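PDB 4O5J: uncharacterized protein from Helicobacter pylori, which is the sialic acid-binding adhesin SabA, an outer membrane protein whose extracellular domain probably attaches the bacterium to sialylated glycans of its host. Local coordinates for residues I83-Q88 / N344-T349; N72-Y75 / S81-F84; N31-Q36 / K389-E394; I51-N56 / A368-N373; L206-K211 / A241-I246. One frame throughout, in Å; residues are numbered along the deposited sequence.

Contact 1. Residues I83-Q88 / N344-T349; sequences IFNAVQ and NQEVQT
Asn85 and Glu346 meet in a polar helix-helix contact on the surface of the helical body, where the first turns of helix 82-101 lie against the start of the long helix 343-396. The two short segments run roughly antiparallel, their directions 146° apart, with their axes 8.9 Å apart. The amide of Asn85 does most of the bridging. Its ND2 donates to the backbone carbonyl oxygen of Glu346 at 3.0 Å, in a practically straight bond (N-H...O 179°) that stays within the plane of the amide but is tilted from the plane of the carbonyl. The amide gets there because CG stands anti to the backbone N (chi1 171°), which carries it off its own helix toward the neighbour. Such a bond ties a side chain of one helix to the main chain of another, a polar pairing within the antiparallel helical packing of the adhesion domain.

Thr349, one turn on from Glu346, sets its methyl CG2 3.6 Å from Asn85 ND2, while its hydroxyl turns back to donate to Gln345 O at 2.9 Å. A water joins the other end of the amide to this threonine, donating to Thr349 OG1 and, weakly, to Asn85 OD1. Beyond the amide, the extended chain of Glu346 passes beside Gln88, with OE2 4.0 Å from Gln88 CB. The amide of Gln88 looks elsewhere, its OE1 bonded to Gln163.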
# COMPACT_ATOMS: atom_id res chain seq x y z
N ILE A 83 3.14 -3.83 6.58
CA ILE A 83 2.53 -4.44 5.39
C ILE A 83 1.27 -5.24 5.76
O ILE A 83 0.30 -5.26 5.00
CB ILE A 83 3.53 -5.31 4.62
CG1 ILE A 83 4.67 -4.45 4.08
CG2 ILE A 83 2.86 -6.07 3.46
CD1 ILE A 83 4.14 -3.21 3.30
N PHE A 84 1.24 -5.87 6.92
CA PHE A 84 0.07 -6.64 7.29
C PHE A 84 -1.08 -5.68 7.51
O PHE A 84 -2.23 -5.91 7.08
CB PHE A 84 0.30 -7.45 8.57
CG PHE A 84 -0.89 -8.25 9.00
CD1 PHE A 84 -1.11 -9.55 8.50
CD2 PHE A 84 -1.83 -7.70 9.89
CE1 PHE A 84 -2.25 -10.28 8.89
CE2 PHE A 84 -2.95 -8.42 10.29
CZ PHE A 84 -3.16 -9.72 9.79
N ASN A 85 -0.78 -4.58 8.21
CA ASN A 85 -1.77 -3.56 8.45
C ASN A 85 -2.28 -2.96 7.10
O ASN A 85 -3.47 -2.70 6.92
CB ASN A 85 -1.24 -2.46 9.35
CG ASN A 85 -2.24 -1.30 9.40
OD1 ASN A 85 -3.28 -1.36 10.08
ND2 ASN A 85 -1.99 -0.26 8.58
N ALA A 86 -1.36 -2.76 6.15
CA ALA A 86 -1.74 -2.27 4.83
C ALA A 86 -2.72 -3.28 4.18
O ALA A 86 -3.74 -2.90 3.60
CB ALA A 86 -0.51 -2.07 3.97
N VAL A 87 -2.39 -4.58 4.25
CA VAL A 87 -3.27 -5.59 3.72
C VAL A 87 -4.67 -5.50 4.35
O VAL A 87 -5.68 -5.58 3.63
CB VAL A 87 -2.70 -7.02 3.95
CG1 VAL A 87 -3.71 -8.07 3.57
CG2 VAL A 87 -1.40 -7.20 3.17
N GLN A 88 -4.75 -5.36 5.66
CA GLN A 88 -6.03 -5.20 6.33
C GLN A 88 -6.83 -4.04 5.74
O GLN A 88 -8.05 -4.18 5.44
CB GLN A 88 -5.86 -4.99 7.83
CG GLN A 88 -5.59 -6.26 8.63
CD GLN A 88 -6.80 -7.25 8.63
OE1 GLN A 88 -7.88 -7.02 8.02
NE2 GLN A 88 -6.62 -8.34 9.34
N ASN A 344 -10.59 3.73 8.62
CA ASN A 344 -9.85 4.93 8.74
C ASN A 344 -8.67 4.82 9.72
O ASN A 344 -7.59 5.39 9.49
CB ASN A 344 -10.76 6.10 9.04
CG ASN A 344 -10.00 7.40 8.88
OD1 ASN A 344 -9.55 7.99 9.85
ND2 ASN A 344 -9.72 7.78 7.63
N GLN A 345 -8.84 4.10 10.81
CA GLN A 345 -7.77 3.89 11.76
C GLN A 345 -6.62 3.11 11.07
O GLN A 345 -5.44 3.42 11.23
CB GLN A 345 -8.29 3.12 12.98
CG GLN A 345 -7.19 2.55 13.83
CD GLN A 345 -6.39 3.67 14.54
OE1 GLN A 345 -6.90 4.29 15.48
NE2 GLN A 345 -5.16 3.94 14.09
N GLU A 346 -6.98 2.11 10.27
CA GLU A 346 -5.96 1.31 9.58
C GLU A 346 -5.19 2.16 8.56
O GLU A 346 -3.96 2.03 8.42
CB GLU A 346 -6.62 0.15 8.88
CG GLU A 346 -7.17 -0.84 9.86
CD GLU A 346 -8.09 -1.87 9.19
OE1 GLU A 346 -8.42 -1.73 8.00
OE2 GLU A 346 -8.50 -2.83 9.86
N VAL A 347 -5.90 3.01 7.84
CA VAL A 347 -5.29 3.90 6.87
C VAL A 347 -4.33 4.87 7.58
O VAL A 347 -3.19 5.10 7.13
CB VAL A 347 -6.35 4.69 6.07
CG1 VAL A 347 -5.69 5.80 5.24
CG2 VAL A 347 -7.14 3.71 5.21
N GLN A 348 -4.77 5.43 8.71
CA GLN A 348 -3.91 6.37 9.45
C GLN A 348 -2.68 5.65 9.95
O GLN A 348 -1.59 6.19 9.99
CB GLN A 348 -4.65 6.97 10.61
CG GLN A 348 -5.79 7.91 10.17
CD GLN A 348 -5.34 8.98 9.15
OE1 GLN A 348 -4.40 9.75 9.41
NE2 GLN A 348 -6.04 9.05 8.00
N THR A 349 -2.84 4.39 10.33
CA THR A 349 -1.68 3.59 10.76
C THR A 349 -0.64 3.46 9.64
O THR A 349 0.57 3.47 9.93
CB THR A 349 -2.12 2.23 11.28
OG1 THR A 349 -2.95 2.43 12.43
CG2 THR A 349 -0.95 1.32 11.62
O HOH W 1 -4.96 0.08 12.62

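Contact 2. Residues N72-Y75 / S81-F84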
# COMPACT_ATOMS: atom_id res chain seq x y z
N ASN A 72 11.77 -8.44 10.95
CA ASN A 72 11.23 -9.44 11.84
C ASN A 72 9.78 -9.15 12.16
O ASN A 72 8.94 -10.05 12.04
CB ASN A 72 12.07 -9.50 13.11
CG ASN A 72 11.72 -10.70 13.95
OD1 ASN A 72 11.95 -11.83 13.54
ND2 ASN A 72 11.11 -10.47 15.12
N ASN A 73 9.46 -7.91 12.54
CA ASN A 73 8.07 -7.54 12.80
C ASN A 73 7.21 -7.60 11.58
O ASN A 73 6.07 -8.11 11.63
CB ASN A 73 7.99 -6.14 13.40
CG ASN A 73 8.44 -6.15 14.79
OD1 ASN A 73 8.20 -7.08 15.52
ND2 ASN A 73 9.14 -5.17 15.15
N ASN A 74 7.73 -7.05 10.49
CA ASN A 74 6.96 -6.98 9.24
C ASN A 74 6.55 -8.37 8.77
O ASN A 74 5.44 -8.56 8.34
CB ASN A 74 7.77 -6.27 8.14
CG ASN A 74 6.91 -5.87 6.97
OD1 ASN A 74 5.78 -5.33 7.15
ND2 ASN A 74 7.40 -6.15 5.77
N TYR A 75 7.48 -9.32 8.86
CA TYR A 75 7.28 -10.67 8.38
C TYR A 75 6.47 -11.55 9.33
O TYR A 75 5.65 -12.35 8.87
CB TYR A 75 8.63 -11.29 8.13
CG TYR A 75 8.61 -12.62 7.43
CD1 TYR A 75 8.39 -12.71 6.05
CD2 TYR A 75 8.83 -13.79 8.16
CE1 TYR A 75 8.34 -13.93 5.42
CE2 TYR A 75 8.82 -15.03 7.54
CZ TYR A 75 8.58 -15.09 6.18
OH TYR A 75 8.57 -16.30 5.56
N SER A 81 3.17 -5.18 12.08
CA SER A 81 3.63 -5.28 10.72
C SER A 81 2.94 -4.27 9.87
O SER A 81 1.73 -4.36 9.65
CB SER A 81 3.29 -6.68 10.16
OG SER A 81 3.40 -6.70 8.75
N PRO A 82 3.71 -3.30 9.36
CA PRO A 82 3.13 -2.27 8.49
C PRO A 82 2.50 -2.86 7.22
O PRO A 82 1.41 -2.43 6.84
CB PRO A 82 4.32 -1.36 8.14
CG PRO A 82 5.27 -1.56 9.28
CD PRO A 82 5.10 -3.03 9.72
N ILE A 83 3.14 -3.83 6.58
CA ILE A 83 2.53 -4.44 5.39
C ILE A 83 1.27 -5.24 5.76
O ILE A 83 0.30 -5.26 5.00
CB ILE A 83 3.53 -5.31 4.62
CG1 ILE A 83 4.67 -4.45 4.08
CG2 ILE A 83 2.86 -6.07 3.46
CD1 ILE A 83 4.14 -3.21 3.30
N PHE A 84 1.24 -5.87 6.92
CA PHE A 84 0.07 -6.64 7.29
C PHE A 84 -1.08 -5.68 7.51
O PHE A 84 -2.23 -5.91 7.08
CB PHE A 84 0.30 -7.45 8.57
CG PHE A 84 -0.89 -8.25 9.00
CD1 PHE A 84 -1.11 -9.55 8.50
CD2 PHE A 84 -1.83 -7.70 9.89
CE1 PHE A 84 -2.25 -10.28 8.89
CE2 PHE A 84 -2.95 -8.42 10.29
CZ PHE A 84 -3.16 -9.72 9.79
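Two side chains extended from their backbones build this junction: in Asn74 (chi1 -166°) CG lies anti to the main-chain N, and in Ser81 (chi1 165°) OG does the same. The first torsion carries the carboxamide of Asn74 across to the beginning of helix 82-101; the second turns the serine hydroxyl to the amide of Phe84 in the first turn. Asn74 OD1 accepts from Ile83 N at 3.1 Å, the N-H pointing at the oxygen nearly along the C=O axis. Ser81 OG accepts from Phe84 N at 3.0 Å, which is a classical N-cap, so two successive amides of the first turn are taken up by side-chain oxygens, one local and one borrowed from the preceding helix. In fold terms this is a kinked helix-loop-helix junction, where helix 57-76 ends and a short loop leads into helix 82-101, which continues in broadly the same direction.

The serine hydroxyl also lies 2.8 Å from Asn74 O and 3.2 Å from Asn74 OD1; its single proton may serve either oxygen. Apolar atoms close up around the same carboxamide. Ile83 lays CG1 against it, 3.6 Å from Asn74 ND2, and Pro82 brings its CD to 3.5 Å from Asn74 OD1. On the far side of the amide, ND2 makes a weak hydrogen bond to Ser260 of helix 241-268, while Val297 of helix 281-309 touches both Asn74 and Ile83.

Contact 3. Residues N31-Q36 / K389-E394; sequences NEKYEQ and KTLSEE
Lys33 NZ and Glu394 OE2 are joined by the one polar bond between these two segments, a salt bridge of 3.3 Å whose hydrogen bond is weak. Both chains are extended beyond CG and cross at about a right angle, and of the two carboxylate oxygens only OE2 comes near the ammonium nitrogen. With both residues partly exposed, the pair lies at the margin of the contact, where solvent would probably soften the attraction between the charges.

The apolar part of the interface belongs to Leu391. Its CG stands anti to the backbone N (chi1 -168°), which sends the forked end toward helix 29-54. There CD2 touches the main chain and a side chain together, 3.6 Å from Lys33 O and 3.7 Å from Gln36 CB. Gln36 runs across the leucine at about a right angle and lays its aliphatic part on that one methyl; even its OE1 is 3.8 Å from Leu391 CD2.

These segments lie near the two termini of the modelled chain, where the centre of the contact is about 49 Å from the centre of the chain, and form a two-helix antiparallel stalk that projects from the helical body. The axes are 10.0 Å apart and the directions differ by 154°, a wide spacing bridged by long side chains, with the nearest CA atoms, those of Lys33 and Leu391, 7.3 Å from each other. Along the stalk Leu391 continues its packing on Leu37 and Tyr40 of helix 29-54, and Lys33 also rests on Ile395 of helix 343-396.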
# COMPACT_ATOMS: atom_id res chain seq x y z
N ASN A 31 35.18 34.54 -8.60
CA ASN A 31 34.07 34.01 -7.80
C ASN A 31 33.74 32.59 -8.15
O ASN A 31 33.41 31.80 -7.25
CB ASN A 31 32.80 34.87 -7.88
CG ASN A 31 32.88 36.06 -6.95
OD1 ASN A 31 33.63 36.01 -5.93
ND2 ASN A 31 32.15 37.14 -7.30
N GLU A 32 33.87 32.25 -9.43
CA GLU A 32 33.57 30.89 -9.88
C GLU A 32 34.58 29.90 -9.28
O GLU A 32 34.24 28.79 -8.91
CB GLU A 32 33.54 30.78 -11.41
CG GLU A 32 34.90 30.42 -12.02
CD GLU A 32 34.96 30.43 -13.55
OE1 GLU A 32 33.90 30.54 -14.20
OE2 GLU A 32 36.09 30.30 -14.10
N LYS A 33 35.84 30.32 -9.19
CA LYS A 33 36.86 29.46 -8.64
C LYS A 33 36.62 29.20 -7.16
O LYS A 33 36.84 28.07 -6.69
CB LYS A 33 38.22 30.04 -8.88
CG LYS A 33 38.62 29.88 -10.32
CD LYS A 33 40.07 30.16 -10.52
CE LYS A 33 40.40 29.80 -11.95
NZ LYS A 33 41.86 29.69 -12.00
N TYR A 34 36.14 30.22 -6.45
CA TYR A 34 35.78 30.08 -5.04
C TYR A 34 34.58 29.13 -4.86
O TYR A 34 34.58 28.29 -3.94
CB TYR A 34 35.50 31.42 -4.41
CG TYR A 34 36.73 32.13 -3.94
CD1 TYR A 34 37.26 31.86 -2.69
CD2 TYR A 34 37.39 33.05 -4.75
CE1 TYR A 34 38.42 32.50 -2.22
CE2 TYR A 34 38.56 33.69 -4.29
CZ TYR A 34 39.06 33.43 -3.04
OH TYR A 34 40.20 34.07 -2.61
N GLU A 35 33.58 29.24 -5.75
CA GLU A 35 32.43 28.33 -5.71
C GLU A 35 32.86 26.90 -5.94
O GLU A 35 32.37 25.98 -5.29
CB GLU A 35 31.40 28.67 -6.72
CG GLU A 35 30.55 29.84 -6.30
CD GLU A 35 29.67 30.41 -7.42
OE1 GLU A 35 28.70 31.12 -7.09
OE2 GLU A 35 29.96 30.17 -8.62
N GLN A 36 33.78 26.74 -6.89
CA GLN A 36 34.29 25.45 -7.24
C GLN A 36 35.08 24.85 -6.05
O GLN A 36 34.85 23.72 -5.66
CB GLN A 36 35.15 25.61 -8.45
CG GLN A 36 35.32 24.34 -9.21
CD GLN A 36 36.01 24.63 -10.52
OE1 GLN A 36 36.77 25.60 -10.65
NE2 GLN A 36 35.75 23.80 -11.50
N LYS A 389 43.20 21.20 -3.02
CA LYS A 389 44.55 21.69 -2.73
C LYS A 389 45.09 22.49 -3.92
O LYS A 389 45.66 23.58 -3.75
CB LYS A 389 45.47 20.52 -2.43
CG LYS A 389 46.86 20.90 -2.08
CD LYS A 389 47.75 19.70 -1.74
CE LYS A 389 49.16 20.26 -1.66
NZ LYS A 389 50.18 19.24 -1.37
N THR A 390 44.86 21.96 -5.12
CA THR A 390 45.30 22.59 -6.36
C THR A 390 44.61 23.95 -6.59
O THR A 390 45.26 24.96 -6.88
CB THR A 390 45.01 21.67 -7.54
OG1 THR A 390 45.88 20.55 -7.41
CG2 THR A 390 45.26 22.36 -8.87
N LEU A 391 43.28 23.93 -6.49
CA LEU A 391 42.45 25.08 -6.75
C LEU A 391 42.78 26.21 -5.76
O LEU A 391 42.92 27.40 -6.13
CB LEU A 391 40.99 24.67 -6.65
CG LEU A 391 40.01 25.69 -7.17
CD1 LEU A 391 40.50 26.35 -8.44
CD2 LEU A 391 38.68 25.03 -7.41
N SER A 392 42.94 25.80 -4.49
CA SER A 392 43.25 26.75 -3.43
C SER A 392 44.58 27.45 -3.76
O SER A 392 44.74 28.67 -3.54
CB SER A 392 43.33 26.04 -2.09
OG SER A 392 43.58 26.96 -1.04
N GLU A 393 45.53 26.67 -4.28
CA GLU A 393 46.83 27.22 -4.63
C GLU A 393 46.76 28.18 -5.82
O GLU A 393 47.44 29.25 -5.80
CB GLU A 393 47.81 26.11 -4.88
CG GLU A 393 49.11 26.62 -5.44
CD GLU A 393 50.16 25.53 -5.42
OE1 GLU A 393 50.14 24.71 -4.48
OE2 GLU A 393 51.01 25.51 -6.32
N GLU A 394 45.96 27.81 -6.84
CA GLU A 394 45.74 28.68 -8.00
C GLU A 394 45.15 30.02 -7.57
O GLU A 394 45.62 31.08 -8.00
CB GLU A 394 44.76 28.08 -8.97
CG GLU A 394 45.28 26.83 -9.57
CD GLU A 394 44.20 26.15 -10.37
OE1 GLU A 394 44.19 24.88 -10.40
OE2 GLU A 394 43.37 26.88 -10.98

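Contact 4. Residues I51-N56 / A368-N373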
# COMPACT_ATOMS: atom_id res chain seq x y z
N ILE A 51 33.15 7.56 4.73
CA ILE A 51 34.25 6.64 5.02
C ILE A 51 34.29 6.38 6.51
O ILE A 51 34.49 5.25 6.98
CB ILE A 51 35.59 7.20 4.52
CG1 ILE A 51 35.56 7.30 2.99
CG2 ILE A 51 36.81 6.40 5.09
CD1 ILE A 51 36.82 7.92 2.40
N GLN A 52 34.14 7.42 7.28
CA GLN A 52 34.15 7.23 8.72
C GLN A 52 32.94 6.35 9.15
O GLN A 52 33.07 5.46 10.00
CB GLN A 52 34.19 8.59 9.40
CG GLN A 52 34.04 8.51 10.88
CD GLN A 52 33.70 9.83 11.49
OE1 GLN A 52 34.45 10.83 11.33
NE2 GLN A 52 32.54 9.88 12.20
N ASN A 53 31.79 6.57 8.52
CA ASN A 53 30.59 5.78 8.83
C ASN A 53 30.83 4.29 8.55
O ASN A 53 30.51 3.46 9.39
CB ASN A 53 29.41 6.25 8.02
CG ASN A 53 28.86 7.57 8.53
OD1 ASN A 53 29.30 8.08 9.55
ND2 ASN A 53 27.91 8.13 7.81
N ALA A 54 31.45 3.97 7.41
CA ALA A 54 31.67 2.60 7.02
C ALA A 54 32.62 1.96 8.01
O ALA A 54 32.45 0.81 8.34
CB ALA A 54 32.23 2.49 5.61
N ASN A 55 33.58 2.71 8.51
CA ASN A 55 34.51 2.20 9.52
C ASN A 55 33.99 2.18 10.96
O ASN A 55 34.73 1.78 11.87
CB ASN A 55 35.82 2.98 9.44
CG ASN A 55 36.54 2.68 8.18
OD1 ASN A 55 36.45 1.62 7.67
ND2 ASN A 55 37.19 3.60 7.66
N ASN A 56 32.76 2.62 11.16
CA ASN A 56 32.18 2.72 12.48
C ASN A 56 31.34 1.48 12.79
O ASN A 56 30.13 1.45 12.53
CB ASN A 56 31.31 3.97 12.56
CG ASN A 56 30.79 4.21 13.94
OD1 ASN A 56 30.72 3.30 14.78
ND2 ASN A 56 30.43 5.43 14.20
N ALA A 368 24.37 1.90 5.08
CA ALA A 368 24.58 0.71 4.22
C ALA A 368 25.26 1.13 2.91
O ALA A 368 26.17 0.44 2.43
CB ALA A 368 23.27 0.00 3.92
N ARG A 369 24.80 2.25 2.33
CA ARG A 369 25.38 2.74 1.11
C ARG A 369 26.86 3.06 1.34
O ARG A 369 27.72 2.77 0.49
CB ARG A 369 24.61 3.97 0.61
CG ARG A 369 25.22 4.66 -0.61
CD ARG A 369 24.20 5.64 -1.28
NE ARG A 369 23.42 6.32 -0.27
CZ ARG A 369 22.07 6.35 -0.22
NH1 ARG A 369 21.32 5.72 -1.16
NH2 ARG A 369 21.43 7.01 0.75
N ASP A 370 27.18 3.64 2.50
CA ASP A 370 28.59 3.98 2.77
C ASP A 370 29.44 2.71 2.92
O ASP A 370 30.59 2.66 2.45
CB ASP A 370 28.69 4.79 4.05
CG ASP A 370 28.04 6.21 3.93
OD1 ASP A 370 27.90 6.75 2.79
OD2 ASP A 370 27.67 6.80 4.99
N VAL A 371 28.91 1.70 3.60
CA VAL A 371 29.61 0.38 3.72
C VAL A 371 29.86 -0.14 2.33
O VAL A 371 30.96 -0.55 2.02
CB VAL A 371 28.80 -0.62 4.56
CG1 VAL A 371 29.35 -2.07 4.45
CG2 VAL A 371 28.76 -0.16 6.01
N TYR A 372 28.86 -0.07 1.46
CA TYR A 372 29.06 -0.56 0.12
C TYR A 372 30.06 0.25 -0.72
O TYR A 372 30.79 -0.31 -1.51
CB TYR A 372 27.75 -0.58 -0.59
CG TYR A 372 27.82 -1.09 -2.00
CD1 TYR A 372 28.06 -2.44 -2.28
CD2 TYR A 372 27.62 -0.22 -3.07
CE1 TYR A 372 28.10 -2.89 -3.59
CE2 TYR A 372 27.67 -0.66 -4.38
CZ TYR A 372 27.88 -1.97 -4.62
OH TYR A 372 27.91 -2.38 -5.93
N ASN A 373 30.06 1.57 -0.57
CA ASN A 373 30.92 2.44 -1.35
C ASN A 373 32.31 2.70 -0.75
O ASN A 373 33.08 3.49 -1.32
CB ASN A 373 30.22 3.77 -1.58
CG ASN A 373 29.07 3.62 -2.51
OD1 ASN A 373 27.99 4.01 -2.21
ND2 ASN A 373 29.29 2.98 -3.62
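The amide of Asn53 and the carboxylate of Asp370 approach obliquely, their planes turned 39° apart, and one bond joins them: Asn53 ND2 donates to Asp370 OD2 at 3.1 Å, with an N-H...O angle of 158°. The acceptor sits close to the plane of the amide, and the donor comes at OD2 almost head-on to its C-O bond. With CG anti to the carbonyl carbon in both residues, each chain lies beside its own backbone N, and both leave their backbones toward the other helix. The carboxylate is gripped from the other end as well, OD1 accepting from Ser50, and the Asn53 oxygen is taken by Gln49; helix 29-54 thus holds Asp370 through two residues one turn apart.

Beside this polar pair the backbones come very close. The CA atoms of Ala54 and Val371 are only 4.5 Å apart, an approach to which the small alanine side chain, at the C-terminal end of helix 29-54, probably contributes. Here that helix gives way to a turn before helix 57-76, and the long helix 343-396 runs past the corner. Ala54 CB rests 3.6 Å from Asp370 O and 3.9 Å from Val371 CA, directly on the main chain. Val371 adds its CG2 branch, which lies 4.4 Å from Ala54 CB, and elsewhere touches Val60 of helix 57-76 and Ala284 of helix 281-309.

Contact 5. Residues L206-K211 / A241-I246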
# COMPACT_ATOMS: atom_id res chain seq x y z
N LEU A 206 -13.06 -8.57 -12.12
CA LEU A 206 -14.32 -8.98 -12.68
C LEU A 206 -15.26 -7.77 -12.74
O LEU A 206 -15.96 -7.56 -13.75
CB LEU A 206 -14.93 -10.12 -11.85
CG LEU A 206 -16.24 -10.69 -12.41
CD1 LEU A 206 -16.06 -11.04 -13.90
CD2 LEU A 206 -16.64 -11.91 -11.62
N ILE A 207 -15.31 -7.01 -11.66
CA ILE A 207 -16.13 -5.80 -11.65
C ILE A 207 -15.71 -4.81 -12.76
O ILE A 207 -16.57 -4.28 -13.52
CB ILE A 207 -16.07 -5.10 -10.28
CG1 ILE A 207 -16.72 -6.03 -9.21
CG2 ILE A 207 -16.76 -3.69 -10.34
CD1 ILE A 207 -16.64 -5.53 -7.79
N ALA A 208 -14.40 -4.60 -12.90
CA ALA A 208 -13.90 -3.66 -13.90
C ALA A 208 -14.31 -4.12 -15.29
O ALA A 208 -14.60 -3.31 -16.14
CB ALA A 208 -12.38 -3.53 -13.81
N ASN A 209 -14.32 -5.42 -15.52
CA ASN A 209 -14.54 -5.97 -16.88
C ASN A 209 -15.99 -6.15 -17.20
O ASN A 209 -16.31 -6.41 -18.30
CB ASN A 209 -13.85 -7.31 -17.04
CG ASN A 209 -12.40 -7.12 -17.20
OD1 ASN A 209 -12.00 -6.46 -18.15
ND2 ASN A 209 -11.61 -7.51 -16.21
N THR A 210 -16.87 -6.01 -16.22
CA THR A 210 -18.26 -6.20 -16.48
C THR A 210 -18.90 -4.87 -16.85
O THR A 210 -18.92 -3.93 -16.01
CB THR A 210 -18.95 -6.75 -15.22
OG1 THR A 210 -18.32 -7.98 -14.89
CG2 THR A 210 -20.42 -6.97 -15.49
N LYS A 211 -19.41 -4.76 -18.08
CA LYS A 211 -19.98 -3.51 -18.57
C LYS A 211 -21.36 -3.25 -17.98
O LYS A 211 -22.35 -3.16 -18.67
CB LYS A 211 -20.02 -3.50 -20.07
CG LYS A 211 -18.65 -3.44 -20.62
CD LYS A 211 -18.49 -2.11 -21.30
CE LYS A 211 -19.60 -1.85 -22.35
NZ LYS A 211 -19.33 -0.67 -23.24
N ALA A 241 -13.05 7.23 -8.83
CA ALA A 241 -11.72 7.15 -8.26
C ALA A 241 -11.65 6.16 -7.09
O ALA A 241 -10.62 5.53 -6.84
CB ALA A 241 -11.20 8.57 -7.83
N VAL A 242 -12.74 6.04 -6.33
CA VAL A 242 -12.74 5.16 -5.18
C VAL A 242 -12.50 3.73 -5.68
O VAL A 242 -11.70 3.00 -5.11
CB VAL A 242 -14.02 5.23 -4.35
CG1 VAL A 242 -15.23 4.79 -5.14
CG2 VAL A 242 -13.86 4.41 -3.07
N PHE A 243 -13.16 3.35 -6.78
CA PHE A 243 -12.96 2.05 -7.37
C PHE A 243 -11.55 1.90 -7.96
O PHE A 243 -10.82 0.93 -7.62
CB PHE A 243 -13.98 1.76 -8.42
CG PHE A 243 -13.78 0.38 -9.09
CD1 PHE A 243 -14.20 -0.79 -8.47
CD2 PHE A 243 -13.09 0.28 -10.32
CE1 PHE A 243 -13.98 -2.03 -9.08
CE2 PHE A 243 -12.88 -0.91 -10.91
CZ PHE A 243 -13.33 -2.08 -10.30
N ASN A 244 -11.15 2.80 -8.84
CA ASN A 244 -9.87 2.71 -9.48
C ASN A 244 -8.72 2.69 -8.48
O ASN A 244 -7.79 1.88 -8.61
CB ASN A 244 -9.68 3.85 -10.46
CG ASN A 244 -10.71 3.81 -11.58
OD1 ASN A 244 -11.23 2.73 -11.92
ND2 ASN A 244 -11.05 4.96 -12.12
N ASN A 245 -8.75 3.60 -7.51
CA ASN A 245 -7.66 3.69 -6.57
C ASN A 245 -7.54 2.38 -5.74
O ASN A 245 -6.45 1.87 -5.53
CB ASN A 245 -7.84 4.88 -5.64
CG ASN A 245 -7.41 6.18 -6.30
OD1 ASN A 245 -7.20 6.25 -7.51
ND2 ASN A 245 -7.26 7.23 -5.48
N ILE A 246 -8.66 1.86 -5.24
CA ILE A 246 -8.65 0.64 -4.47
C ILE A 246 -8.11 -0.50 -5.35
O ILE A 246 -7.27 -1.26 -4.91
CB ILE A 246 -10.05 0.26 -3.93
CG1 ILE A 246 -10.50 1.26 -2.87
CG2 ILE A 246 -10.02 -1.16 -3.36
CD1 ILE A 246 -11.93 0.99 -2.31
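Helix 193-209 packs its last turn against the first turns of helix 241-268 through the side chains of Ile207, Ala208 and Phe243, in a buried apolar contact. Phe243 spans the gap: with CG anti to its backbone N (chi1 179°), the ring reaches out from its helix and spans the 8.7 Å between the nearest CA atoms, those of Ala208 and Phe243. Its far end settles on two successive residues. Ile207 approaches with its CG2 branch, 3.5 Å from Phe243 CE1, while the methyl of Ala208 lies 3.9 Å from Phe243 CZ. Ile207 CG2 and the backbone N of Ala208 both meet the ring obliquely.

The two helices are separated in the chain by a long excursion containing the short strands 214-215 and 234-235, and the contact closes that excursion at its base within the adhesion domain. The same aromatic side chain meets Phe97 of helix 82-101 with ring planes at about 50°, and Ile207 also lies on Trp98 and Tyr101 of that helix. At the end of helix 193-209, Thr210 OG1 donates to Leu206 O at 2.7 Å, tying the turn that follows back to the helix.

Contacts 3 and 4 hold the same two helices, 29-54 and 343-396, at points whose centres are about 29 Å apart. At the outer end, contact 3 is partly buried and relies on a partly exposed salt bridge beside a leucine; contact 4, nearer the body, is buried, with a bonded carboxylate and backbones pressed together. Contact 1 uses the same long helix at the surface, through an amide-to-backbone bond and a water. It shares Ile83 and Phe84 with contact 2, a buried corner of polar capping. Contact 5, also buried, is the apolar member, with no hydrogen bond between its segments, and lies on the opposite side of the chain's centre from contacts 3 and 4.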